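Local coordinates for Lin1840 protein (Listeria innocua serovar 6a, PDB 4ZOA), which probably hydrolyses terminal, non-reducing beta-D-glucosyl residues to release beta-D-glucose, as a member of glycosyl hydrolase family 3, at residues 190-195 / 233-238; 135-140 / 167-172; 102-107 / 148-153. The protein carries 1 engineered substitution. All blocks are in the same frame, centred on the assembly; numbering follows the deposited sequence.

Interaction 1 (190-195 / 233-238). With IFM (5-hydroxymethyl-3,4-dihydroxypiperidine), chain C.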
# COMPACT_ATOMS: atom_id res chain seq x y z
N VAL A 190 -1.94 -18.15 -19.21
CA VAL A 190 -2.22 -17.45 -17.93
C VAL A 190 -1.17 -16.36 -17.70
O VAL A 190 0.03 -16.61 -17.85
CB VAL A 190 -2.29 -18.52 -16.77
CG1 VAL A 190 -2.03 -17.93 -15.36
CG2 VAL A 190 -3.63 -19.26 -16.85
N LYS A 191 -1.60 -15.12 -17.42
CA LYS A 191 -0.63 -14.09 -17.07
C LYS A 191 -1.15 -13.28 -15.86
O LYS A 191 -2.36 -13.38 -15.53
CB LYS A 191 -0.29 -13.25 -18.29
CG LYS A 191 -1.40 -12.34 -18.72
CD LYS A 191 -1.04 -11.64 -19.99
CE LYS A 191 -2.12 -10.64 -20.37
NZ LYS A 191 -1.83 -9.99 -21.65
N HIS A 192 -0.31 -12.56 -15.10
CA HIS A 192 1.12 -12.51 -15.16
C HIS A 192 1.66 -13.10 -13.86
O HIS A 192 1.38 -12.59 -12.77
CB HIS A 192 1.59 -11.03 -15.25
CG HIS A 192 1.01 -10.25 -16.38
ND1 HIS A 192 -0.20 -9.61 -16.29
CD2 HIS A 192 1.51 -9.95 -17.61
CE1 HIS A 192 -0.46 -8.99 -17.42
NE2 HIS A 192 0.56 -9.18 -18.24
N PHE A 193 2.43 -14.17 -13.94
CA PHE A 193 2.80 -14.96 -12.73
C PHE A 193 3.99 -14.29 -12.04
O PHE A 193 5.07 -14.29 -12.61
CB PHE A 193 3.16 -16.37 -13.13
CG PHE A 193 3.01 -17.39 -12.01
CD1 PHE A 193 1.75 -17.81 -11.61
CD2 PHE A 193 4.12 -17.92 -11.40
CE1 PHE A 193 1.59 -18.72 -10.59
CE2 PHE A 193 3.98 -18.80 -10.38
CZ PHE A 193 2.72 -19.22 -9.98
N ALA A 194 3.85 -13.68 -10.85
CA ALA A 194 2.64 -13.57 -10.07
C ALA A 194 2.57 -12.20 -9.39
O ALA A 194 3.60 -11.53 -9.19
CB ALA A 194 2.57 -14.68 -9.00
N ALA A 195 1.33 -11.85 -9.00
CA ALA A 195 1.03 -10.78 -8.00
C ALA A 195 1.31 -9.34 -8.53
O ALA A 195 1.52 -8.42 -7.79
CB ALA A 195 1.82 -11.05 -6.73
N LEU A 233 -0.15 -22.50 -21.48
CA LEU A 233 1.01 -21.67 -21.10
C LEU A 233 0.82 -20.81 -19.82
O LEU A 233 -0.29 -20.57 -19.32
CB LEU A 233 1.41 -20.72 -22.25
CG LEU A 233 1.84 -21.42 -23.56
CD1 LEU A 233 0.63 -21.81 -24.40
CD2 LEU A 233 2.78 -20.54 -24.37
N VAL A 234 1.96 -20.34 -19.32
CA VAL A 234 1.98 -19.36 -18.25
C VAL A 234 3.00 -18.32 -18.66
O VAL A 234 4.06 -18.68 -19.22
CB VAL A 234 2.33 -20.03 -16.89
CG1 VAL A 234 2.60 -19.03 -15.80
CG2 VAL A 234 1.18 -20.96 -16.47
N MET A 235 2.66 -17.05 -18.42
CA MET A 235 3.59 -15.93 -18.68
C MET A 235 4.14 -15.31 -17.33
O MET A 235 3.39 -15.10 -16.36
CB MET A 235 2.94 -14.86 -19.63
CG MET A 235 3.80 -13.62 -19.83
SD MET A 235 3.01 -12.22 -20.66
CE MET A 235 2.75 -12.99 -22.29
N THR A 236 5.43 -15.01 -17.27
CA THR A 236 6.05 -14.45 -16.07
C THR A 236 5.59 -12.99 -15.91
O THR A 236 5.11 -12.37 -16.90
CB THR A 236 7.62 -14.50 -16.19
OG1 THR A 236 8.13 -13.60 -17.20
CG2 THR A 236 8.14 -15.95 -16.52
N ALA A 237 5.75 -12.43 -14.69
CA ALA A 237 5.43 -11.06 -14.42
C ALA A 237 6.66 -10.15 -14.35
O ALA A 237 7.76 -10.59 -14.02
CB ALA A 237 4.66 -11.00 -13.13
N PHE A 238 6.46 -8.88 -14.71
CA PHE A 238 7.46 -7.81 -14.60
C PHE A 238 8.01 -7.48 -13.21
O PHE A 238 9.17 -6.98 -13.10
CB PHE A 238 6.92 -6.51 -15.19
CG PHE A 238 6.81 -6.54 -16.72
CD1 PHE A 238 7.91 -6.87 -17.48
CD2 PHE A 238 5.63 -6.18 -17.36
CE1 PHE A 238 7.85 -6.86 -18.85
CE2 PHE A 238 5.53 -6.19 -18.72
CZ PHE A 238 6.64 -6.52 -19.48
O4 IFM C . 0.51 -9.95 -23.02
C4 IFM C . 1.29 -8.76 -22.88
C3 IFM C . 1.48 -8.45 -21.40
O3 IFM C . 0.20 -8.42 -20.81
C2 IFM C . 2.35 -7.20 -21.12
N IFM C . 3.57 -7.17 -21.93
C1 IFM C . 3.44 -7.57 -23.32
C5 IFM C . 2.69 -8.90 -23.45
C6 IFM C . 2.68 -9.41 -24.92
O6 IFM C . 2.27 -8.40 -25.81
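CG of K191 lies between its own backbone N and carbonyl carbon (chi1 71°), with CB against M235, and the chain runs straight beyond it to the ligand. M235 bends at its last torsion (chi3 -65°), which turns its CE toward O4 of the bound piperidine IFM. Between the roots of the two side chains, K191 CB and M235 CB are 3.8 Å apart. K191 NZ then donates to two ligand hydroxyls, reaching IFM O3 at 2.7 Å and IFM O4 at the same distance. H192 NE2 shares a further bond with IFM O3, 2.7 Å long, with the ligand at the edge of the imidazole. K191 CG covers one face of that ring, and M235 SD approaches it obliquely. The second ring nitrogen of H192 is also bonded, so the ring is tied at both nitrogens.

Strands 187-193 and 233-236 are neighbouring parallel strands of the TIM-barrel-type domain of family 3. M235 N bonds V190 O at 2.7 Å, and V190 and V234 pack on the same face of the sheet. Further on, F193 N gives an almost straight bond to M235 O (2.8 Å, 176°). A beta bulge lies between these two points, so the register slips by one residue. The peptide bonds before H192 and before A194 are both cis. At the bulge, A237 CB sits 3.7 Å from H192 CB. F193 CB rests on V234 CG1, while L252 and L257 of helix 250-260 touch the F193 side chain. D270, beside H192, also bonds the ligand.

Interaction 2 (135-140 / 167-172). With IFM (5-hydroxymethyl-3,4-dihydroxypiperidine), chain C.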
# COMPACT_ATOMS: atom_id res chain seq x y z
N PHE A 135 -2.57 -14.54 -25.14
CA PHE A 135 -2.03 -14.06 -23.89
C PHE A 135 -3.17 -13.58 -22.97
O PHE A 135 -3.26 -12.42 -22.63
CB PHE A 135 -1.02 -12.96 -24.17
CG PHE A 135 0.19 -13.40 -24.96
CD1 PHE A 135 0.88 -14.56 -24.63
CD2 PHE A 135 0.69 -12.59 -25.98
CE1 PHE A 135 2.00 -14.96 -25.32
CE2 PHE A 135 1.82 -12.96 -26.67
CZ PHE A 135 2.47 -14.16 -26.36
N SER A 136 -4.04 -14.53 -22.62
CA SER A 136 -5.26 -14.36 -21.78
C SER A 136 -5.59 -15.75 -21.13
O SER A 136 -5.29 -16.78 -21.74
CB SER A 136 -6.43 -13.85 -22.65
OG SER A 136 -7.65 -13.84 -21.90
N PRO A 137 -6.20 -15.79 -19.92
CA PRO A 137 -6.65 -14.71 -19.03
C PRO A 137 -5.56 -14.07 -18.15
O PRO A 137 -4.55 -14.65 -17.84
CB PRO A 137 -7.68 -15.40 -18.17
CG PRO A 137 -7.08 -16.73 -17.97
CD PRO A 137 -6.46 -17.10 -19.31
N MET A 138 -5.81 -12.80 -17.85
CA MET A 138 -5.06 -12.03 -16.91
C MET A 138 -5.76 -12.26 -15.57
O MET A 138 -6.89 -11.84 -15.37
CB MET A 138 -5.09 -10.58 -17.36
CG MET A 138 -4.22 -9.66 -16.55
SD MET A 138 -5.03 -9.08 -15.04
CE MET A 138 -3.95 -7.64 -14.86
N LEU A 139 -5.06 -12.89 -14.65
CA LEU A 139 -5.64 -13.38 -13.36
C LEU A 139 -5.06 -12.69 -12.14
O LEU A 139 -5.08 -13.23 -11.01
CB LEU A 139 -5.43 -14.90 -13.26
CG LEU A 139 -6.14 -15.60 -14.38
CD1 LEU A 139 -5.84 -17.07 -14.25
CD2 LEU A 139 -7.66 -15.37 -14.45
N ASP A 140 -4.58 -11.46 -12.36
CA ASP A 140 -3.99 -10.66 -11.30
C ASP A 140 -5.06 -10.04 -10.37
O ASP A 140 -5.84 -9.20 -10.81
CB ASP A 140 -3.04 -9.58 -11.86
CG ASP A 140 -2.01 -10.15 -12.86
OD1 ASP A 140 -1.53 -11.31 -12.77
OD2 ASP A 140 -1.63 -9.38 -13.74
N ALA A 167 -13.58 -20.22 -16.73
CA ALA A 167 -14.51 -19.97 -17.81
C ALA A 167 -13.80 -19.48 -19.08
O ALA A 167 -14.12 -19.97 -20.16
CB ALA A 167 -15.58 -19.00 -17.38
N MET A 168 -12.85 -18.53 -18.97
CA MET A 168 -12.05 -18.12 -20.15
C MET A 168 -11.21 -19.24 -20.73
O MET A 168 -11.32 -19.52 -21.87
CB MET A 168 -11.17 -16.92 -19.89
CG MET A 168 -11.97 -15.66 -19.82
SD MET A 168 -10.87 -14.28 -19.90
CE MET A 168 -11.90 -13.05 -19.14
N VAL A 169 -10.40 -19.92 -19.92
CA VAL A 169 -9.67 -21.13 -20.38
C VAL A 169 -10.57 -22.13 -21.11
O VAL A 169 -10.30 -22.44 -22.25
CB VAL A 169 -8.88 -21.83 -19.25
CG1 VAL A 169 -8.15 -23.07 -19.77
CG2 VAL A 169 -7.84 -20.86 -18.65
N ASP A 170 -11.65 -22.60 -20.47
CA ASP A 170 -12.58 -23.51 -21.14
C ASP A 170 -13.06 -22.93 -22.49
O ASP A 170 -13.09 -23.65 -23.50
CB ASP A 170 -13.72 -23.88 -20.17
CG ASP A 170 -14.83 -24.75 -20.81
OD1 ASP A 170 -14.60 -25.51 -21.77
OD2 ASP A 170 -15.99 -24.67 -20.30
N GLY A 171 -13.40 -21.63 -22.55
CA GLY A 171 -13.84 -21.01 -23.82
C GLY A 171 -12.80 -20.93 -24.91
O GLY A 171 -13.11 -21.15 -26.12
N TYR A 172 -11.58 -20.55 -24.56
CA TYR A 172 -10.48 -20.47 -25.58
C TYR A 172 -10.07 -21.88 -26.06
O TYR A 172 -9.83 -22.15 -27.27
CB TYR A 172 -9.19 -19.78 -25.01
CG TYR A 172 -9.27 -18.29 -24.68
CD1 TYR A 172 -9.67 -17.37 -25.62
CD2 TYR A 172 -8.93 -17.81 -23.42
CE1 TYR A 172 -9.75 -16.04 -25.33
CE2 TYR A 172 -9.01 -16.46 -23.12
CZ TYR A 172 -9.41 -15.58 -24.08
OH TYR A 172 -9.47 -14.24 -23.81
O4 IFM C . 0.51 -9.95 -23.02
C4 IFM C . 1.29 -8.76 -22.88
C3 IFM C . 1.48 -8.45 -21.40
O3 IFM C . 0.20 -8.42 -20.81
C2 IFM C . 2.35 -7.20 -21.12
N IFM C . 3.57 -7.17 -21.93
C1 IFM C . 3.44 -7.57 -23.32
C5 IFM C . 2.69 -8.90 -23.45
C6 IFM C . 2.68 -9.41 -24.92
O6 IFM C . 2.27 -8.40 -25.81
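M168 and P137 touch where helix 158-173 packs on the loop that follows strand 133-134. This strand, loop and helix form one beta-alpha unit of the TIM-barrel-type domain. M168 keeps an extended chain beyond CG, which carries its sulfur out to the loop. There SD lies 3.8 Å from P137 CB and equally far from S136 OG. M168 also touches V115 and M118 of helix 112-128, so its side chain lies between that helix and the loop.

V169 follows with a lighter touch. Its CG2 branch comes to 4.1 Å from P137 CD, and the two side chains pass at a slant. A226 of helix 221-228 also packs on V169. The peptide bond between S136 and P137 is cis, and both side chains point toward the helix.

One turn on from M168, Y172 also points toward the loop; its backbone N bonds M168 O. Its CG is anti to its carbonyl carbon (chi1 -68°), which brings the hydroxyl end of the ring to S136. The serine hydroxyl lies near the ring plane, at the phenol edge. It is 3.2 Å from CE2 of Y172. The buried hydroxyls pair with each other, S136 OG to Y172 OH, at 2.7 Å.

Interaction 3 (102-107 / 148-153). With IFM (5-hydroxymethyl-3,4-dihydroxypiperidine), chain C.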
# COMPACT_ATOMS: atom_id res chain seq x y z
N ILE A 102 -14.37 -5.01 -21.77
CA ILE A 102 -13.12 -5.21 -21.03
C ILE A 102 -13.30 -6.19 -19.83
O ILE A 102 -14.39 -6.23 -19.21
CB ILE A 102 -12.49 -3.88 -20.58
CG1 ILE A 102 -13.45 -3.10 -19.73
CG2 ILE A 102 -11.97 -3.12 -21.81
CD1 ILE A 102 -12.80 -2.01 -18.91
N PRO A 103 -12.25 -7.00 -19.49
CA PRO A 103 -12.45 -8.02 -18.48
C PRO A 103 -12.99 -7.51 -17.15
O PRO A 103 -13.70 -8.22 -16.47
CB PRO A 103 -11.05 -8.59 -18.31
CG PRO A 103 -10.45 -8.48 -19.66
CD PRO A 103 -10.98 -7.17 -20.18
N LEU A 104 -12.66 -6.27 -16.74
CA LEU A 104 -13.21 -5.75 -15.45
C LEU A 104 -14.72 -5.63 -15.54
O LEU A 104 -15.47 -5.86 -14.57
CB LEU A 104 -12.55 -4.44 -15.09
CG LEU A 104 -12.91 -3.87 -13.70
CD1 LEU A 104 -12.62 -4.89 -12.63
CD2 LEU A 104 -12.14 -2.62 -13.48
N ALA A 105 -15.21 -5.30 -16.73
CA ALA A 105 -16.67 -5.22 -16.96
C ALA A 105 -17.27 -6.63 -16.91
O ALA A 105 -18.30 -6.85 -16.27
CB ALA A 105 -16.98 -4.58 -18.28
N LEU A 106 -16.60 -7.57 -17.54
CA LEU A 106 -17.00 -8.99 -17.48
C LEU A 106 -16.98 -9.54 -16.03
O LEU A 106 -17.85 -10.36 -15.64
CB LEU A 106 -16.07 -9.82 -18.34
CG LEU A 106 -16.09 -9.47 -19.85
CD1 LEU A 106 -15.10 -10.33 -20.61
CD2 LEU A 106 -17.46 -9.72 -20.43
N GLY A 107 -16.00 -9.13 -15.26
CA GLY A 107 -16.08 -9.39 -13.81
C GLY A 107 -17.48 -9.06 -13.27
O GLY A 107 -18.10 -9.86 -12.64
N GLY A 148 -3.30 1.10 -14.22
CA GLY A 148 -4.08 1.06 -15.43
C GLY A 148 -4.57 -0.31 -15.81
O GLY A 148 -5.55 -0.43 -16.62
N ARG A 149 -3.91 -1.36 -15.29
CA ARG A 149 -4.17 -2.69 -15.80
C ARG A 149 -5.31 -3.35 -15.09
O ARG A 149 -5.60 -4.51 -15.39
CB ARG A 149 -2.96 -3.60 -15.75
CG ARG A 149 -1.76 -2.96 -16.35
CD ARG A 149 -0.66 -4.00 -16.49
NE ARG A 149 -1.00 -4.81 -17.61
CZ ARG A 149 -0.18 -5.31 -18.51
NH1 ARG A 149 1.10 -5.17 -18.39
NH2 ARG A 149 -0.68 -5.95 -19.55
N VAL A 150 -6.03 -2.62 -14.22
CA VAL A 150 -7.22 -3.21 -13.58
C VAL A 150 -8.28 -3.60 -14.57
O VAL A 150 -9.11 -4.47 -14.30
CB VAL A 150 -7.85 -2.34 -12.48
CG1 VAL A 150 -6.87 -2.11 -11.35
CG2 VAL A 150 -8.34 -0.99 -13.03
N MET A 151 -8.28 -2.94 -15.72
CA MET A 151 -9.26 -3.21 -16.78
C MET A 151 -9.16 -4.63 -17.30
O MET A 151 -10.12 -5.16 -17.87
CB MET A 151 -9.04 -2.24 -17.94
CG MET A 151 -7.62 -2.27 -18.52
SD MET A 151 -7.48 -2.41 -20.33
CE MET A 151 -8.32 -3.97 -20.64
N GLU A 152 -7.99 -5.23 -17.09
CA GLU A 152 -7.68 -6.60 -17.55
C GLU A 152 -8.02 -7.70 -16.54
O GLU A 152 -8.01 -8.89 -16.87
CB GLU A 152 -6.16 -6.71 -17.79
CG GLU A 152 -5.59 -6.00 -18.99
CD GLU A 152 -4.05 -5.90 -18.91
OE1 GLU A 152 -3.34 -6.90 -19.24
OE2 GLU A 152 -3.53 -4.78 -18.58
N SER A 153 -8.22 -7.32 -15.29
CA SER A 153 -8.53 -8.25 -14.24
C SER A 153 -10.02 -8.25 -14.16
O SER A 153 -10.69 -7.27 -14.60
CB SER A 153 -7.94 -7.76 -12.89
OG SER A 153 -8.32 -8.55 -11.77
O4 IFM C . 0.51 -9.95 -23.02
C4 IFM C . 1.29 -8.76 -22.88
C3 IFM C . 1.48 -8.45 -21.40
O3 IFM C . 0.20 -8.42 -20.81
C2 IFM C . 2.35 -7.20 -21.12
N IFM C . 3.57 -7.17 -21.93
C1 IFM C . 3.44 -7.57 -23.32
C5 IFM C . 2.69 -8.90 -23.45
C6 IFM C . 2.68 -9.41 -24.92
O6 IFM C . 2.27 -8.40 -25.81
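L104 and M151 are joined by the one hydrogen bond between these segments. L104 N, in the first turn of helix 103-109, donates to M151 O at 3.0 Å. The amide stands above the carbonyl plane, 48° out of it. Such an amide at a helix start has no acceptor one turn earlier in its own helix, and M151 supplies one from another part of the chain. I102 holds the N-cap position, right before the helix. P103 lays its ring beside the same oxygen, with P103 CD 3.2 Å from M151 O.

Apolar side chains pack beside this bond. M151 bends at chi2 and chi3 and folds its methyl back, so that M151 CE lies 3.9 Å from I102 CG2. I102 CD1 meets M151 CB, and the two side chains cross at about a right angle. P103 and M151 run side by side. L104 CD2 reaches V150 CG2 at 4.2 Å. In a separate contact, L104 CB rests against the carbonyl oxygen of S153.

In the next shell, the short 3-10 segment 150-152 links this packing to a salt bridge between R149 and E152. R149 grips E152 side-on with two nitrogens. NE of R149 bonds OE2 of E152 at 2.7 Å, and NH2 of R149 bonds OE1 of E152 at 2.8 Å, on its syn lone pair. R149 is bent at chi3 (76°), and the pair fixes the turn of its guanidinium. Its NH1 has further partners, E473 and Y196.

R149 NH2 also gives a weak bond, 2.9 Å long, to O3 of the bound piperidine IFM. Segment 148-153 is thus a ligand-site loop, following strand 133-134 of the TIM-barrel-type domain and backed by helix 103-109.

All three contacts are buried in the family 3 N-terminal domain, and each has a segment that reaches IFM. Interaction 1 is strand against strand, held by backbone bonds. Interaction 2 is loop against helix, mostly apolar, with one hydroxyl pair. Interaction 3 is loop against a helix start, with a single backbone bond. Residues 135-140 and 148-153 belong to the same loop region, and the segments of interactions 2 and 3 alternate along the chain. D140 ties the set together: its OD1 takes H192 N of interaction 1, and its O takes S153 OG of interaction 3. K191 O also receives L139 N. On IFM O3, K191, H192 and R149 converge from interactions 1 and 3.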